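Pectate lyase/Amb allergen (Acidovorax citrulli, PDB 4HWV) probably cleaves pectate in plant cell walls as a secreted, calcium-binding lyase of polysaccharide lyase family 1, built as a right-handed parallel beta-helix. Local coordinates at residues N351-T356 with Y363-G368; D397-R402 with A436-A441. All blocks are in the same frame, centred on the assembly; numbering follows the deposited sequence.

Interaction 1. Residues N351-T356 with Y363-G368; sequences NYYENT and YPWLAG
Asn355 and Thr356, at the end of strand 345-356, grip the loop 363-368 by two direct hydrogen bonds. The carboxamide of Asn355 sends ND2 to Tyr363 O (2.9 Å, 161° at the hydrogen); Tyr363 O lies close to the amide plane of Asn355, and ND2 approaches it nearly in line with the Tyr363 C=O bond. One residue further, Thr356 O receives Trp365 N at 2.9 Å in a nearly straight bond. Asn355 OD1 is used twice: Thr356 N reaches it at 2.7 Å from above the carbonyl plane, and a water donates to it at 2.9 Å while accepting from Tyr363 N. Both ends of the amide are therefore engaged, which fixes its rotation.

Beside this polar grip, the indole of Trp365 offers its rim to the strand. Asn355 CB abuts CE3 of Trp365 (3.7 Å), and Tyr353 CD2 meets CH2 of the same ring edge at 3.7 Å, the two aromatic planes standing 72° apart. Tyr353 OH bonds to Gln338 O, and Trp365 NE1 to Asp397 O. A loop folding back on its preceding strand, then entering another parallel sheet, is found within coils of a parallel beta-helix, here the pectate lyase fold.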
# COMPACT_ATOMS: atom_id res chain seq x y z
N ASN A 351 16.19 -5.73 20.20
CA ASN A 351 15.24 -5.52 19.12
C ASN A 351 13.88 -6.10 19.51
O ASN A 351 13.81 -6.99 20.37
CB ASN A 351 15.73 -6.18 17.83
CG ASN A 351 17.08 -5.69 17.42
OD1 ASN A 351 17.22 -4.55 16.94
ND2 ASN A 351 18.10 -6.51 17.65
N TYR A 352 12.82 -5.56 18.92
CA TYR A 352 11.47 -6.05 19.13
C TYR A 352 10.95 -6.62 17.82
O TYR A 352 10.76 -5.89 16.85
CB TYR A 352 10.56 -4.91 19.58
CG TYR A 352 9.10 -5.28 19.72
CD1 TYR A 352 8.70 -6.54 20.14
CD2 TYR A 352 8.11 -4.34 19.48
CE1 TYR A 352 7.36 -6.86 20.28
CE2 TYR A 352 6.76 -4.65 19.61
CZ TYR A 352 6.40 -5.92 20.02
OH TYR A 352 5.07 -6.23 20.18
N TYR A 353 10.75 -7.94 17.80
CA TYR A 353 10.16 -8.64 16.68
C TYR A 353 8.67 -8.79 16.94
O TYR A 353 8.27 -9.23 18.02
CB TYR A 353 10.74 -10.04 16.58
CG TYR A 353 12.21 -10.13 16.25
CD1 TYR A 353 13.20 -9.97 17.23
CD2 TYR A 353 12.62 -10.45 14.96
CE1 TYR A 353 14.55 -10.11 16.92
CE2 TYR A 353 13.96 -10.58 14.63
CZ TYR A 353 14.92 -10.43 15.61
OH TYR A 353 16.25 -10.57 15.30
N GLU A 354 7.86 -8.46 15.95
CA GLU A 354 6.42 -8.47 16.11
C GLU A 354 5.76 -8.95 14.83
O GLU A 354 5.88 -8.31 13.78
CB GLU A 354 5.91 -7.07 16.47
CG GLU A 354 4.40 -7.00 16.69
CD GLU A 354 3.87 -5.61 16.99
OE1 GLU A 354 4.63 -4.62 16.85
OE2 GLU A 354 2.68 -5.50 17.35
N ASN A 355 5.06 -10.08 14.90
CA ASN A 355 4.41 -10.64 13.72
C ASN A 355 3.41 -11.71 14.15
O ASN A 355 3.22 -11.95 15.36
CB ASN A 355 5.45 -11.23 12.74
CG ASN A 355 4.97 -11.25 11.28
OD1 ASN A 355 3.79 -11.07 11.01
ND2 ASN A 355 5.89 -11.52 10.34
N THR A 356 2.79 -12.34 13.16
CA THR A 356 1.97 -13.51 13.39
C THR A 356 2.39 -14.61 12.42
O THR A 356 2.90 -14.32 11.34
CB THR A 356 0.48 -13.20 13.21
OG1 THR A 356 -0.27 -14.40 13.44
CG2 THR A 356 0.18 -12.67 11.81
N TYR A 363 2.51 -10.88 5.41
CA TYR A 363 3.89 -11.33 5.57
C TYR A 363 3.97 -12.27 6.76
O TYR A 363 4.56 -11.94 7.78
CB TYR A 363 4.83 -10.14 5.75
CG TYR A 363 4.94 -9.28 4.52
CD1 TYR A 363 5.77 -9.65 3.46
CD2 TYR A 363 4.22 -8.08 4.42
CE1 TYR A 363 5.89 -8.86 2.33
CE2 TYR A 363 4.32 -7.28 3.29
CZ TYR A 363 5.16 -7.67 2.24
OH TYR A 363 5.28 -6.90 1.11
N PRO A 364 3.34 -13.45 6.65
CA PRO A 364 3.37 -14.36 7.80
C PRO A 364 4.80 -14.72 8.18
O PRO A 364 5.64 -14.94 7.31
CB PRO A 364 2.62 -15.62 7.29
CG PRO A 364 1.90 -15.17 6.06
CD PRO A 364 2.74 -14.06 5.46
N TRP A 365 5.06 -14.79 9.47
CA TRP A 365 6.37 -15.17 9.96
C TRP A 365 6.76 -16.58 9.50
O TRP A 365 6.02 -17.56 9.71
CB TRP A 365 6.35 -15.16 11.47
CG TRP A 365 7.65 -15.52 12.16
CD1 TRP A 365 8.17 -16.78 12.34
CD2 TRP A 365 8.55 -14.61 12.80
NE1 TRP A 365 9.34 -16.70 13.05
CE2 TRP A 365 9.60 -15.38 13.35
CE3 TRP A 365 8.58 -13.21 12.96
CZ2 TRP A 365 10.65 -14.81 14.05
CZ3 TRP A 365 9.62 -12.66 13.67
CH2 TRP A 365 10.64 -13.46 14.21
N LEU A 366 7.94 -16.67 8.91
CA LEU A 366 8.52 -17.96 8.54
C LEU A 366 9.74 -18.29 9.41
O LEU A 366 9.83 -19.38 9.96
CB LEU A 366 8.91 -17.97 7.06
CG LEU A 366 9.60 -19.26 6.60
CD1 LEU A 366 8.71 -20.50 6.74
CD2 LEU A 366 10.05 -19.07 5.17
N ALA A 367 10.68 -17.35 9.53
CA ALA A 367 11.91 -17.57 10.30
C ALA A 367 12.36 -16.25 10.88
O ALA A 367 12.06 -15.18 10.33
CB ALA A 367 13.01 -18.15 9.41
N GLY A 368 13.13 -16.35 11.96
CA GLY A 368 13.70 -15.19 12.62
C GLY A 368 15.16 -15.02 12.26
O GLY A 368 15.49 -14.59 11.15
O HOH W 1 2.52 -10.23 8.54

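Interaction 2. Residues D397-R402 with A436-A441; sequences DVANAR and ADLTAA
Leu438 reaches from the first turn of helix 438-445 to Val398 and Ala399, and its two ends do different work. With CG anti to its carbonyl carbon (chi1 -59°) and the chain then extended to CD1, the fork arrives beside Val398: CD2 sits 3.7 Å from both CB and CG1 of Val398, and CD1 lies a little farther from CG1, at 4.1 Å. The two branched side chains meet at a slant. Val398 holds CG1 anti to its backbone N (chi1 179°), which brings that methyl to the leucine fork. At the base of Leu438, CB comes within 3.9 Å of Ala399 CB; the small alanine is consistent with the close approach of strand and helix here, the CA atoms of Ala399 and Leu438 being 5.8 Å apart.

Strand 399-401 is an outermost strand, within this chain, of a short parallel sheet of the beta-helix and pairs with strand 369-371; the helix packs against it near the C-terminal end of the coil. Phe424 of strand 423-427 touches both Ala399 and Leu438, and Met369 also packs on Leu438.

One helical turn on, Ala441 directs its methyl at the backbone, CB standing 4.0 Å from Ala399 O. The start of the helix is pinned by Asp437 at the N-cap, whose OD1 accepts Ala440 N at 3.1 Å from above the carboxylate plane. From strand 423-427, Asp426 accepts hydrogen bonds from Leu438 N and Thr439 OG1.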
# COMPACT_ATOMS: atom_id res chain seq x y z
N ASP A 397 10.90 -21.55 16.09
CA ASP A 397 10.38 -20.67 15.04
C ASP A 397 11.22 -19.42 14.90
O ASP A 397 11.11 -18.69 13.91
CB ASP A 397 8.93 -20.23 15.34
CG ASP A 397 7.96 -21.39 15.41
OD1 ASP A 397 7.99 -22.27 14.51
OD2 ASP A 397 7.15 -21.42 16.35
N VAL A 398 12.05 -19.15 15.91
CA VAL A 398 12.72 -17.85 16.04
C VAL A 398 14.20 -17.90 15.67
O VAL A 398 14.77 -16.89 15.25
CB VAL A 398 12.51 -17.28 17.46
CG1 VAL A 398 13.20 -15.93 17.66
CG2 VAL A 398 11.01 -17.16 17.74
N ALA A 399 14.83 -19.06 15.81
CA ALA A 399 16.21 -19.22 15.36
C ALA A 399 16.38 -20.58 14.71
O ALA A 399 15.84 -21.57 15.20
CB ALA A 399 17.18 -19.06 16.51
N ASN A 400 17.17 -20.62 13.65
CA ASN A 400 17.51 -21.87 12.97
C ASN A 400 18.93 -21.79 12.41
O ASN A 400 19.60 -20.77 12.57
CB ASN A 400 16.47 -22.26 11.91
CG ASN A 400 16.37 -21.27 10.77
OD1 ASN A 400 16.97 -20.22 10.81
ND2 ASN A 400 15.56 -21.58 9.79
N ALA A 401 19.38 -22.85 11.75
CA ALA A 401 20.74 -22.91 11.24
C ALA A 401 20.76 -23.50 9.84
O ALA A 401 19.94 -24.36 9.51
CB ALA A 401 21.62 -23.75 12.15
N ARG A 402 21.70 -23.02 9.02
CA ARG A 402 21.91 -23.50 7.66
C ARG A 402 23.42 -23.62 7.44
O ARG A 402 24.08 -22.65 7.04
CB ARG A 402 21.31 -22.52 6.64
CG ARG A 402 19.81 -22.37 6.75
CD ARG A 402 19.12 -23.64 6.35
NE ARG A 402 17.67 -23.50 6.33
CZ ARG A 402 16.85 -23.89 7.32
NH1 ARG A 402 17.33 -24.42 8.45
NH2 ARG A 402 15.54 -23.75 7.19
N ALA A 436 13.03 -17.71 26.16
CA ALA A 436 13.19 -18.67 25.07
C ALA A 436 14.67 -18.94 24.85
O ALA A 436 15.45 -18.03 24.66
CB ALA A 436 12.57 -18.11 23.80
N ASP A 437 15.04 -20.21 24.89
CA ASP A 437 16.43 -20.60 24.67
C ASP A 437 16.67 -20.82 23.18
O ASP A 437 16.47 -21.92 22.66
CB ASP A 437 16.75 -21.88 25.45
CG ASP A 437 18.22 -22.27 25.40
OD1 ASP A 437 18.96 -21.72 24.56
OD2 ASP A 437 18.63 -23.13 26.21
N LEU A 438 17.12 -19.79 22.47
CA LEU A 438 17.30 -19.93 21.03
C LEU A 438 18.48 -20.83 20.71
O LEU A 438 18.48 -21.51 19.69
CB LEU A 438 17.51 -18.57 20.35
CG LEU A 438 16.37 -17.56 20.53
CD1 LEU A 438 16.68 -16.26 19.78
CD2 LEU A 438 15.00 -18.12 20.08
N THR A 439 19.50 -20.83 21.57
CA THR A 439 20.68 -21.65 21.33
C THR A 439 20.33 -23.14 21.26
O THR A 439 20.82 -23.86 20.40
CB THR A 439 21.77 -21.38 22.37
OG1 THR A 439 22.16 -20.01 22.32
CG2 THR A 439 22.99 -22.25 22.11
N ALA A 440 19.45 -23.59 22.16
CA ALA A 440 18.99 -24.97 22.14
C ALA A 440 18.30 -25.30 20.82
O ALA A 440 18.49 -26.38 20.24
CB ALA A 440 18.09 -25.26 23.33
N ALA A 441 17.49 -24.36 20.32
CA ALA A 441 16.83 -24.56 19.04
C ALA A 441 17.84 -24.63 17.90
O ALA A 441 17.73 -25.46 17.00
CB ALA A 441 15.80 -23.48 18.77

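Interactions 1 and 2 follow one another along the chain, with centres about 14 Å apart, and Trp365 joins them directly. While the edge of its six-membered ring meets Tyr353 and Asn355, the bond between Trp365 NE1 and Asp397 O, at 2.8 Å, ties the two contacts together, and its CZ2 packs 4.2 Å from Val398 CA. Continuing past Gly368, the chain enters strand 369-371, which pairs with strand 399-401, so the loop of the first contact leads into the neighbour of the second. Calcium is bound by Asp227, Asp278 and Asp282. The side chain of Tyr363 is about 12 Å from that of Asp278, whereas interaction 2 lies away from the metal site.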